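Local coordinates for protein laccase (Uncultured bacterium, PDB 4F7K) that probably oxidises phenolic and related substrates at its copper sites while reducing dioxygen to water, at residues R65-N68 against A69-G72; D71-P74 against G75-Q78; S103-R106 against S107-V111; T176-R179 against R180-V184. One frame throughout, in Å; residues are numbered along the deposited sequence.

Interaction 1: residues R65-N68 against A69-G72; sequences RIDN and AMDG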
loop_
_atom_site.group_PDB
_atom_site.type_symbol
_atom_site.label_atom_id
_atom_site.label_comp_id
_atom_site.label_asym_id
_atom_site.label_seq_id
_atom_site.Cartn_x
_atom_site.Cartn_y
_atom_site.Cartn_z
ATOM N N ARG A 65 -3.940 12.153 -0.185
ATOM C CA ARG A 65 -4.043 13.382 -0.933
ATOM C C ARG A 65 -4.113 14.503 0.087
ATOM O O ARG A 65 -5.205 15.047 0.343
ATOM C CB ARG A 65 -5.342 13.396 -1.752
ATOM C CG ARG A 65 -5.450 12.346 -2.864
ATOM C CD ARG A 65 -6.927 12.029 -3.080
ATOM N NE ARG A 65 -7.430 12.640 -4.287
ATOM C CZ ARG A 65 -8.714 12.785 -4.596
ATOM N NH1 ARG A 65 -9.697 12.385 -3.783
ATOM N NH2 ARG A 65 -9.007 13.368 -5.730
ATOM N N ILE A 66 -2.966 14.851 0.667
ATOM C CA ILE A 66 -2.916 15.734 1.848
ATOM C C ILE A 66 -2.049 16.978 1.660
ATOM O O ILE A 66 -1.418 17.156 0.609
ATOM C CB ILE A 66 -2.395 14.967 3.089
ATOM C CG1 ILE A 66 -0.959 14.451 2.855
ATOM C CG2 ILE A 66 -3.364 13.857 3.467
ATOM C CD1 ILE A 66 -0.280 13.862 4.109
ATOM N N ASP A 67 -2.014 17.826 2.694
ATOM C CA ASP A 67 -1.105 18.970 2.720
ATOM C C ASP A 67 0.342 18.521 2.458
ATOM O O ASP A 67 0.866 17.596 3.109
ATOM C CB ASP A 67 -1.242 19.721 4.052
ATOM C CG ASP A 67 -0.146 20.785 4.275
ATOM O OD1 ASP A 67 0.591 21.151 3.328
ATOM O OD2 ASP A 67 -0.040 21.258 5.440
ATOM N N ASN A 68 0.961 19.188 1.487
ATOM C CA ASN A 68 2.286 18.859 0.981
ATOM C C ASN A 68 3.364 18.860 2.052
ATOM O O ASN A 68 4.290 18.069 1.975
ATOM C CB ASN A 68 2.682 19.815 -0.159
ATOM C CG ASN A 68 3.996 19.411 -0.864
ATOM O OD1 ASN A 68 4.180 18.246 -1.277
ATOM N ND2 ASN A 68 4.910 20.370 -1.001
ATOM N N ALA A 69 3.225 19.761 3.035
ATOM C CA ALA A 69 4.220 19.940 4.091
ATOM C C ALA A 69 4.334 18.680 4.935
ATOM O O ALA A 69 5.324 18.507 5.658
ATOM C CB ALA A 69 3.884 21.154 4.973
ATOM N N MET A 70 3.328 17.811 4.800
ATOM C CA MET A 70 3.184 16.628 5.599
ATOM C C MET A 70 3.522 15.310 4.848
ATOM O O MET A 70 3.357 14.221 5.410
ATOM C CB MET A 70 1.761 16.565 6.131
ATOM C CG MET A 70 1.354 17.675 7.131
ATOM S SD MET A 70 2.473 17.720 8.546
ATOM C CE MET A 70 3.405 19.247 8.328
ATOM N N ASP A 71 4.009 15.417 3.606
ATOM C CA ASP A 71 4.140 14.270 2.679
ATOM C C ASP A 71 5.313 13.332 3.036
ATOM O O ASP A 71 5.335 12.164 2.635
ATOM C CB ASP A 71 4.313 14.808 1.258
ATOM C CG ASP A 71 4.166 13.736 0.171
ATOM O OD1 ASP A 71 3.184 12.964 0.193
ATOM O OD2 ASP A 71 5.032 13.688 -0.742
ATOM N N GLY A 72 6.295 13.861 3.762
ATOM C CA GLY A 72 7.376 13.049 4.337
ATOM C C GLY A 72 8.538 12.769 3.402
ATOM O O GLY A 72 9.122 11.693 3.439
#
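Asp67 OD1 accepts the amide N of Ala69 at 3.0 Å, which makes an Asx turn. The bond is fairly straight, 167° at the hydrogen, but the N-H comes from above the carboxylate plane. CG stands trans to the Asp67 nitrogen (chi1 169°), and this swings the carboxylate alongside the chain it grips. The carbonyl O of Asp67 takes the N of Met70 at 3.0 Å. One residue on, Asn68 O receives Asp71 N at 3.1 Å. These two backbone bonds each span three residues, the pattern of a short 3-10 turn. The aspartate side chain serves one N-H at its start, that of Ala69.

The apolar part is small. Ile66 CD1 touches Met70 CB at 3.9 Å, and the two side chains cross at about a right angle. Separately, Asp71 CB makes a carbon-oxygen contact with Asn68 O at 3.3 Å. Asp71 OD2 bonds to His356 ND1, and Asp71 O accepts from His60 ND1. Both histidines lie in motifs that supply copper ligands in relatives.

The turn lies in the loop between strands 59-62 and 86-92. Ile66 and Met70 rest on Phe91 and Phe87 of strand 86-92, and Asn68 and Asp71 touch Trp396 of strand 395-402.

Interaction 2: residues D71-P74 against G75-Q78; sequences DGVP and GMTQ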
loop_
_atom_site.group_PDB
_atom_site.type_symbol
_atom_site.label_atom_id
_atom_site.label_comp_id
_atom_site.label_asym_id
_atom_site.label_seq_id
_atom_site.Cartn_x
_atom_site.Cartn_y
_atom_site.Cartn_z
ATOM N N ASP A 71 4.009 15.417 3.606
ATOM C CA ASP A 71 4.140 14.270 2.679
ATOM C C ASP A 71 5.313 13.332 3.036
ATOM O O ASP A 71 5.335 12.164 2.635
ATOM C CB ASP A 71 4.313 14.808 1.258
ATOM C CG ASP A 71 4.166 13.736 0.171
ATOM O OD1 ASP A 71 3.184 12.964 0.193
ATOM O OD2 ASP A 71 5.032 13.688 -0.742
ATOM N N GLY A 72 6.295 13.861 3.762
ATOM C CA GLY A 72 7.376 13.049 4.337
ATOM C C GLY A 72 8.538 12.769 3.402
ATOM O O GLY A 72 9.122 11.693 3.439
ATOM N N VAL A 73 8.891 13.745 2.571
ATOM C CA VAL A 73 9.996 13.608 1.626
ATOM C C VAL A 73 11.125 14.559 2.022
ATOM O O VAL A 73 11.083 15.724 1.663
ATOM C CB VAL A 73 9.537 13.890 0.148
ATOM C CG1 VAL A 73 10.695 13.659 -0.841
ATOM C CG2 VAL A 73 8.363 13.016 -0.216
ATOM N N PRO A 74 12.145 14.063 2.761
ATOM C CA PRO A 74 13.301 14.899 3.149
ATOM C C PRO A 74 13.977 15.595 1.959
ATOM O O PRO A 74 14.121 14.991 0.899
ATOM C CB PRO A 74 14.255 13.888 3.784
ATOM C CG PRO A 74 13.329 12.894 4.401
ATOM C CD PRO A 74 12.263 12.708 3.332
ATOM N N GLY A 75 14.357 16.858 2.135
ATOM C CA GLY A 75 14.995 17.645 1.073
ATOM C C GLY A 75 14.026 18.231 0.051
ATOM O O GLY A 75 14.438 18.931 -0.881
ATOM N N MET A 76 12.740 17.928 0.209
ATOM C CA MET A 76 11.716 18.428 -0.689
ATOM C C MET A 76 10.536 18.996 0.089
ATOM O O MET A 76 10.029 20.070 -0.224
ATOM C CB MET A 76 11.227 17.310 -1.603
ATOM C CG MET A 76 9.972 17.672 -2.380
ATOM S SD MET A 76 10.057 17.098 -4.079
ATOM C CE MET A 76 11.406 18.134 -4.617
ATOM N N THR A 77 10.092 18.262 1.101
ATOM C CA THR A 77 8.867 18.634 1.778
ATOM C C THR A 77 9.160 18.975 3.242
ATOM O O THR A 77 8.382 19.681 3.886
ATOM C CB THR A 77 7.841 17.497 1.610
ATOM O OG1 THR A 77 6.580 18.053 1.261
ATOM C CG2 THR A 77 7.741 16.619 2.842
ATOM N N GLN A 78 10.298 18.465 3.734
ATOM C CA GLN A 78 10.787 18.716 5.085
ATOM C C GLN A 78 12.295 18.470 5.177
ATOM O O GLN A 78 12.900 17.899 4.279
ATOM C CB GLN A 78 10.072 17.827 6.118
ATOM C CG GLN A 78 10.180 16.334 5.832
ATOM C CD GLN A 78 9.638 15.463 6.956
ATOM O OE1 GLN A 78 8.546 14.925 6.845
ATOM N NE2 GLN A 78 10.404 15.328 8.053
#
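A type II beta turn with proline and glycine at its corners runs from Val73 to Met76, in the long loop that follows strand 59-62. Val73 O is its anchor. Met76 N donates to Val73 O at 3.1 Å. Thr77 N donates to the same Val73 O at 2.8 Å. The second donor lies nearly along the C=O axis, and the first is tilted from the carbonyl plane. Gly75 has the positive phi (80°) of the third position, which favours glycine. Its N bonds to Gln78 O at 2.8 Å, and the same oxygen meets a C-H of Pro74 CA at 3.2 Å. Two groups from the corner thus hold one carbonyl.

The side chains fill in around this frame. Val73 and Met76 lie side by side and point the same way, with Val73 CG1 on Met76 CB at 3.8 Å. Thr77 CG2 sits tightly against Val73 N at 3.1 Å. Gln78 reaches back so that OE1 lies at 3.3 Å from Gly72 CA, while OE1 is bonded to Tyr89 OH.

Val73 touches His356, and Pro74 touches His104. The result is a Pro-Gly type II turn extended by a second, i+4 bond to one carbonyl, in a loop of the first cupredoxin-like domain that packs on strand 395-402 and the loop of His356.

Interaction 3: residues S103-R106 against S107-V111; sequences SHNR and SWEQV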
loop_
_atom_site.group_PDB
_atom_site.type_symbol
_atom_site.label_atom_id
_atom_site.label_comp_id
_atom_site.label_asym_id
_atom_site.label_seq_id
_atom_site.Cartn_x
_atom_site.Cartn_y
_atom_site.Cartn_z
ATOM N N SER A 103 8.525 4.440 6.294
ATOM C CA SER A 103 9.662 5.333 6.215
ATOM C C SER A 103 9.876 5.748 4.749
ATOM O O SER A 103 9.638 4.971 3.817
ATOM C CB SER A 103 10.930 4.724 6.829
ATOM O OG SER A 103 11.667 3.966 5.867
ATOM N N HIS A 104 10.321 6.979 4.567
ATOM C CA HIS A 104 10.481 7.569 3.228
ATOM C C HIS A 104 11.471 6.814 2.348
ATOM O O HIS A 104 11.404 6.914 1.121
ATOM C CB HIS A 104 10.967 9.018 3.351
ATOM C CG HIS A 104 12.445 9.128 3.548
ATOM N ND1 HIS A 104 13.067 8.790 4.745
ATOM C CD2 HIS A 104 13.433 9.463 2.685
ATOM C CE1 HIS A 104 14.374 8.956 4.615
ATOM N NE2 HIS A 104 14.619 9.375 3.379
ATOM N N ASN A 105 12.417 6.101 2.968
ATOM C CA ASN A 105 13.460 5.415 2.224
ATOM C C ASN A 105 13.289 3.888 2.176
ATOM O O ASN A 105 14.217 3.163 1.789
ATOM C CB ASN A 105 14.844 5.781 2.787
ATOM C CG ASN A 105 15.018 5.373 4.230
ATOM O OD1 ASN A 105 14.112 4.803 4.861
ATOM N ND2 ASN A 105 16.180 5.687 4.775
ATOM N N ARG A 106 12.099 3.412 2.524
ATOM C CA ARG A 106 11.854 1.972 2.630
ATOM C C ARG A 106 12.173 1.125 1.368
ATOM O O ARG A 106 12.604 -0.068 1.468
ATOM C CB ARG A 106 10.435 1.699 3.142
ATOM C CG ARG A 106 10.275 0.254 3.579
ATOM C CD ARG A 106 8.967 -0.065 4.286
ATOM N NE ARG A 106 8.892 -1.522 4.454
ATOM C CZ ARG A 106 8.166 -2.300 3.656
ATOM N NH1 ARG A 106 7.416 -1.737 2.703
ATOM N NH2 ARG A 106 8.157 -3.628 3.812
ATOM N N SER A 107 12.056 1.754 0.205
ATOM C CA SER A 107 12.240 1.049 -1.070
ATOM C C SER A 107 13.676 0.802 -1.386
ATOM O O SER A 107 13.984 -0.023 -2.241
ATOM C CB SER A 107 11.617 1.828 -2.216
ATOM O OG SER A 107 10.222 1.724 -2.131
ATOM N N TRP A 108 14.568 1.505 -0.702
ATOM C CA TRP A 108 15.986 1.332 -0.992
ATOM C C TRP A 108 16.875 1.128 0.239
ATOM O O TRP A 108 18.091 1.039 0.112
ATOM C CB TRP A 108 16.504 2.481 -1.867
ATOM C CG TRP A 108 16.679 3.800 -1.167
ATOM C CD1 TRP A 108 17.780 4.215 -0.469
ATOM C CD2 TRP A 108 15.740 4.882 -1.114
ATOM N NE1 TRP A 108 17.578 5.478 0.038
ATOM C CE2 TRP A 108 16.337 5.914 -0.346
ATOM C CE3 TRP A 108 14.443 5.076 -1.622
ATOM C CZ2 TRP A 108 15.701 7.128 -0.102
ATOM C CZ3 TRP A 108 13.802 6.297 -1.381
ATOM C CH2 TRP A 108 14.430 7.303 -0.625
ATOM N N GLU A 109 16.284 1.053 1.423
ATOM C CA GLU A 109 17.074 0.759 2.607
ATOM C C GLU A 109 16.544 -0.487 3.293
ATOM O O GLU A 109 15.458 -0.459 3.886
ATOM C CB GLU A 109 17.038 1.927 3.616
ATOM C CG GLU A 109 17.722 3.204 3.133
ATOM C CD GLU A 109 19.268 3.165 3.081
ATOM O OE1 GLU A 109 19.914 2.157 3.499
ATOM O OE2 GLU A 109 19.836 4.184 2.617
ATOM N N GLN A 110 17.363 -1.536 3.259
ATOM C CA GLN A 110 17.049 -2.820 3.854
ATOM C C GLN A 110 16.744 -2.704 5.355
ATOM O O GLN A 110 15.838 -3.360 5.802
ATOM C CB GLN A 110 18.174 -3.853 3.584
ATOM C CG GLN A 110 17.964 -5.291 4.207
ATOM C CD GLN A 110 16.684 -6.002 3.716
ATOM O OE1 GLN A 110 16.628 -6.511 2.584
ATOM N NE2 GLN A 110 15.661 -6.049 4.576
ATOM N N VAL A 111 17.468 -1.874 6.107
ATOM C CA VAL A 111 17.168 -1.685 7.546
ATOM C C VAL A 111 15.747 -1.217 7.822
ATOM O O VAL A 111 15.194 -1.518 8.886
ATOM C CB VAL A 111 18.073 -0.628 8.284
ATOM C CG1 VAL A 111 19.289 -1.265 8.872
ATOM C CG2 VAL A 111 18.377 0.635 7.409
HETATM O O HOH W 1 18.803 6.879 3.209
HETATM O O HOH W 2 13.485 -1.974 3.210
#
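Asn105 and Trp108 meet in the second of two successive beta turns that carry the chain out of strand 97-103 in this cupredoxin-like domain. The first, from Ser103 to Arg106, is a type I turn, closed by Arg106 N on Ser103 O at 3.2 Å.

The backbone bonds of the second turn centre on Asn105 O. It accepts Trp108 N at 3.0 Å, with the donor above the carbonyl plane, and it takes a weak bond from Glu109 N. The amide of Asn105 is fixed from the other end: Ser103 OG donates to Asn105 OD1 at 2.8 Å. CG of Asn105 lies between the backbone nitrogen and carbonyl carbon (chi1 61°), which folds the amide back over its own turn.

The ring contacts come from Trp108. Its six-membered ring lies flat over Asn105, with the CA only 3.5 Å from the ring centroid in a CH-pi contact. Asn105 CB rests over the same ring near its rim. The edge of the indole also points at the face of His104, an offset edge-to-face pair with planes at 86°. With alanine in place of Trp108, Asn105 CA and CB would probably lose their aromatic cover and the His104 face its edge partner.

The CG of Glu109 lies against the amide of Asn105. Outside the turns, Ser107 touches His399 and His401 of strand 395-402, and Arg106 NH1 bonds to Val191 O.

Two waters complete the turn. One accepts from Asn105 ND2 and donates to Glu109 OE2. The other donates to Arg106 O at 2.7 Å and to Glu109 O at 2.6 Å.

Interaction 4: residues T176-R179 against R180-V184; sequences TPVR and RGDRV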
loop_
_atom_site.group_PDB
_atom_site.type_symbol
_atom_site.label_atom_id
_atom_site.label_comp_id
_atom_site.label_asym_id
_atom_site.label_seq_id
_atom_site.Cartn_x
_atom_site.Cartn_y
_atom_site.Cartn_z
ATOM N N THR A 176 -8.319 -12.948 14.513
ATOM C CA THR A 176 -9.579 -12.993 15.164
ATOM C C THR A 176 -10.259 -14.205 14.574
ATOM O O THR A 176 -10.015 -14.535 13.419
ATOM C CB THR A 176 -10.329 -11.645 14.948
ATOM O OG1 THR A 176 -11.005 -11.278 16.152
ATOM C CG2 THR A 176 -11.311 -11.684 13.773
ATOM N N PRO A 177 -11.075 -14.902 15.373
ATOM C CA PRO A 177 -11.742 -16.055 14.796
ATOM C C PRO A 177 -12.985 -15.598 14.045
ATOM O O PRO A 177 -13.717 -14.730 14.522
ATOM C CB PRO A 177 -12.112 -16.897 16.019
ATOM C CG PRO A 177 -12.204 -15.916 17.168
ATOM C CD PRO A 177 -11.489 -14.647 16.769
ATOM N N VAL A 178 -13.200 -16.180 12.876
ATOM C CA VAL A 178 -14.297 -15.790 11.996
ATOM C C VAL A 178 -15.243 -16.987 11.824
ATOM O O VAL A 178 -14.805 -18.142 11.887
ATOM C CB VAL A 178 -13.698 -15.237 10.670
ATOM C CG1 VAL A 178 -14.574 -15.482 9.457
ATOM C CG2 VAL A 178 -13.361 -13.762 10.826
ATOM N N ARG A 179 -16.536 -16.722 11.641
ATOM C CA ARG A 179 -17.531 -17.804 11.543
ATOM C C ARG A 179 -17.947 -18.021 10.094
ATOM O O ARG A 179 -17.888 -17.095 9.289
ATOM C CB ARG A 179 -18.765 -17.508 12.412
ATOM C CG ARG A 179 -18.465 -17.273 13.906
ATOM C CD ARG A 179 -19.726 -17.270 14.751
ATOM N NE ARG A 179 -20.403 -15.970 14.764
ATOM C CZ ARG A 179 -21.552 -15.722 15.401
ATOM N NH1 ARG A 179 -22.175 -16.683 16.085
ATOM N NH2 ARG A 179 -22.091 -14.507 15.359
ATOM N N ARG A 180 -18.342 -19.250 9.764
ATOM C CA ARG A 180 -18.913 -19.568 8.458
ATOM C C ARG A 180 -20.243 -18.823 8.324
ATOM O O ARG A 180 -21.110 -18.932 9.194
ATOM C CB ARG A 180 -19.120 -21.080 8.359
ATOM C CG ARG A 180 -19.658 -21.594 7.033
ATOM C CD ARG A 180 -20.207 -23.004 7.214
ATOM N NE ARG A 180 -21.543 -22.988 7.814
ATOM C CZ ARG A 180 -22.132 -24.031 8.396
ATOM N NH1 ARG A 180 -21.514 -25.201 8.481
ATOM N NH2 ARG A 180 -23.348 -23.897 8.904
ATOM N N GLY A 181 -20.397 -18.054 7.251
ATOM C CA GLY A 181 -21.557 -17.176 7.111
ATOM C C GLY A 181 -21.301 -15.728 7.518
ATOM O O GLY A 181 -22.138 -14.865 7.280
ATOM N N ASP A 182 -20.156 -15.443 8.137
ATOM C CA ASP A 182 -19.769 -14.047 8.389
ATOM C C ASP A 182 -19.508 -13.306 7.095
ATOM O O ASP A 182 -19.064 -13.900 6.110
ATOM C CB ASP A 182 -18.522 -13.942 9.267
ATOM C CG ASP A 182 -18.825 -14.125 10.740
ATOM O OD1 ASP A 182 -20.012 -14.047 11.122
ATOM O OD2 ASP A 182 -17.870 -14.366 11.515
ATOM N N ARG A 183 -19.808 -12.014 7.088
ATOM C CA ARG A 183 -19.400 -11.155 5.989
ATOM C C ARG A 183 -18.128 -10.439 6.389
ATOM O O ARG A 183 -18.128 -9.686 7.358
ATOM C CB ARG A 183 -20.471 -10.120 5.662
ATOM C CG ARG A 183 -20.034 -9.201 4.520
ATOM C CD ARG A 183 -21.203 -8.618 3.790
ATOM N NE ARG A 183 -21.780 -9.564 2.851
ATOM C CZ ARG A 183 -22.768 -9.271 2.017
ATOM N NH1 ARG A 183 -23.295 -8.055 2.006
ATOM N NH2 ARG A 183 -23.223 -10.198 1.194
ATOM N N VAL A 184 -17.047 -10.662 5.644
ATOM C CA VAL A 184 -15.775 -10.014 5.980
ATOM C C VAL A 184 -15.351 -8.964 4.980
ATOM O O VAL A 184 -15.488 -9.158 3.780
ATOM C CB VAL A 184 -14.617 -11.031 6.181
ATOM C CG1 VAL A 184 -14.956 -12.004 7.289
ATOM C CG2 VAL A 184 -14.271 -11.763 4.865
#
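This is a local turn contact at the entry to strand 183-190, in the loop that follows strand 167-173. A type II beta turn runs from Arg179 to Asp182, and the two ends are tied by a reciprocal pair of bonds. Asp182 N donates to Arg179 O at 3.0 Å. In return the carboxylate OD2 of Asp182 accepts Arg179 N at 2.7 Å, from above the carboxylate plane. CG of Asp182 is trans to its carbonyl carbon (chi1 -80°), which turns the carboxylate back across the turn. Gly181 takes the positive phi of the third position, where a CB would jam against the preceding carbonyl.

The guanidinium of Arg179 does not close a salt bridge. Its NE stays 4.1 Å from Asp182 OD1, with the flat groups turned 64° apart, so the attraction is probably modest. Asp130 OD2 also lies close to Asp182 OD1, which could raise the pKa of one of the two. An alanine in place of Asp182 would probably leave Arg179 N without its carboxylate partner and let the start of the turn move more freely.

On the apolar side, Val178 CG1 meets Val184 CG1 at 4.1 Å. Both valines also touch Val239 of strand 232-239. Taken together, this is a glycine-containing type II turn, braced by an aspartate side chain, leading into a strand of the second cupredoxin-like domain.

The four contacts follow one another along the chain, and the first two share Asp71 and Gly72. Interactions 1 and 2 lie in the one loop between strands 59-62 and 86-92, their centres about 9 Å apart. Interaction 3 comes later, in the loop between strands 97-103 and 116-122. It still meets the first loop, where Gly72 O and Pro74 pack on His104. These three therefore form one continuous region of the first domain, touching segments of the third that carry copper-ligand motifs in relatives. Interaction 4 stands apart, with its centre 36 to 42 Å from the others, across the chain's centre. It shapes a strand entry in the second domain.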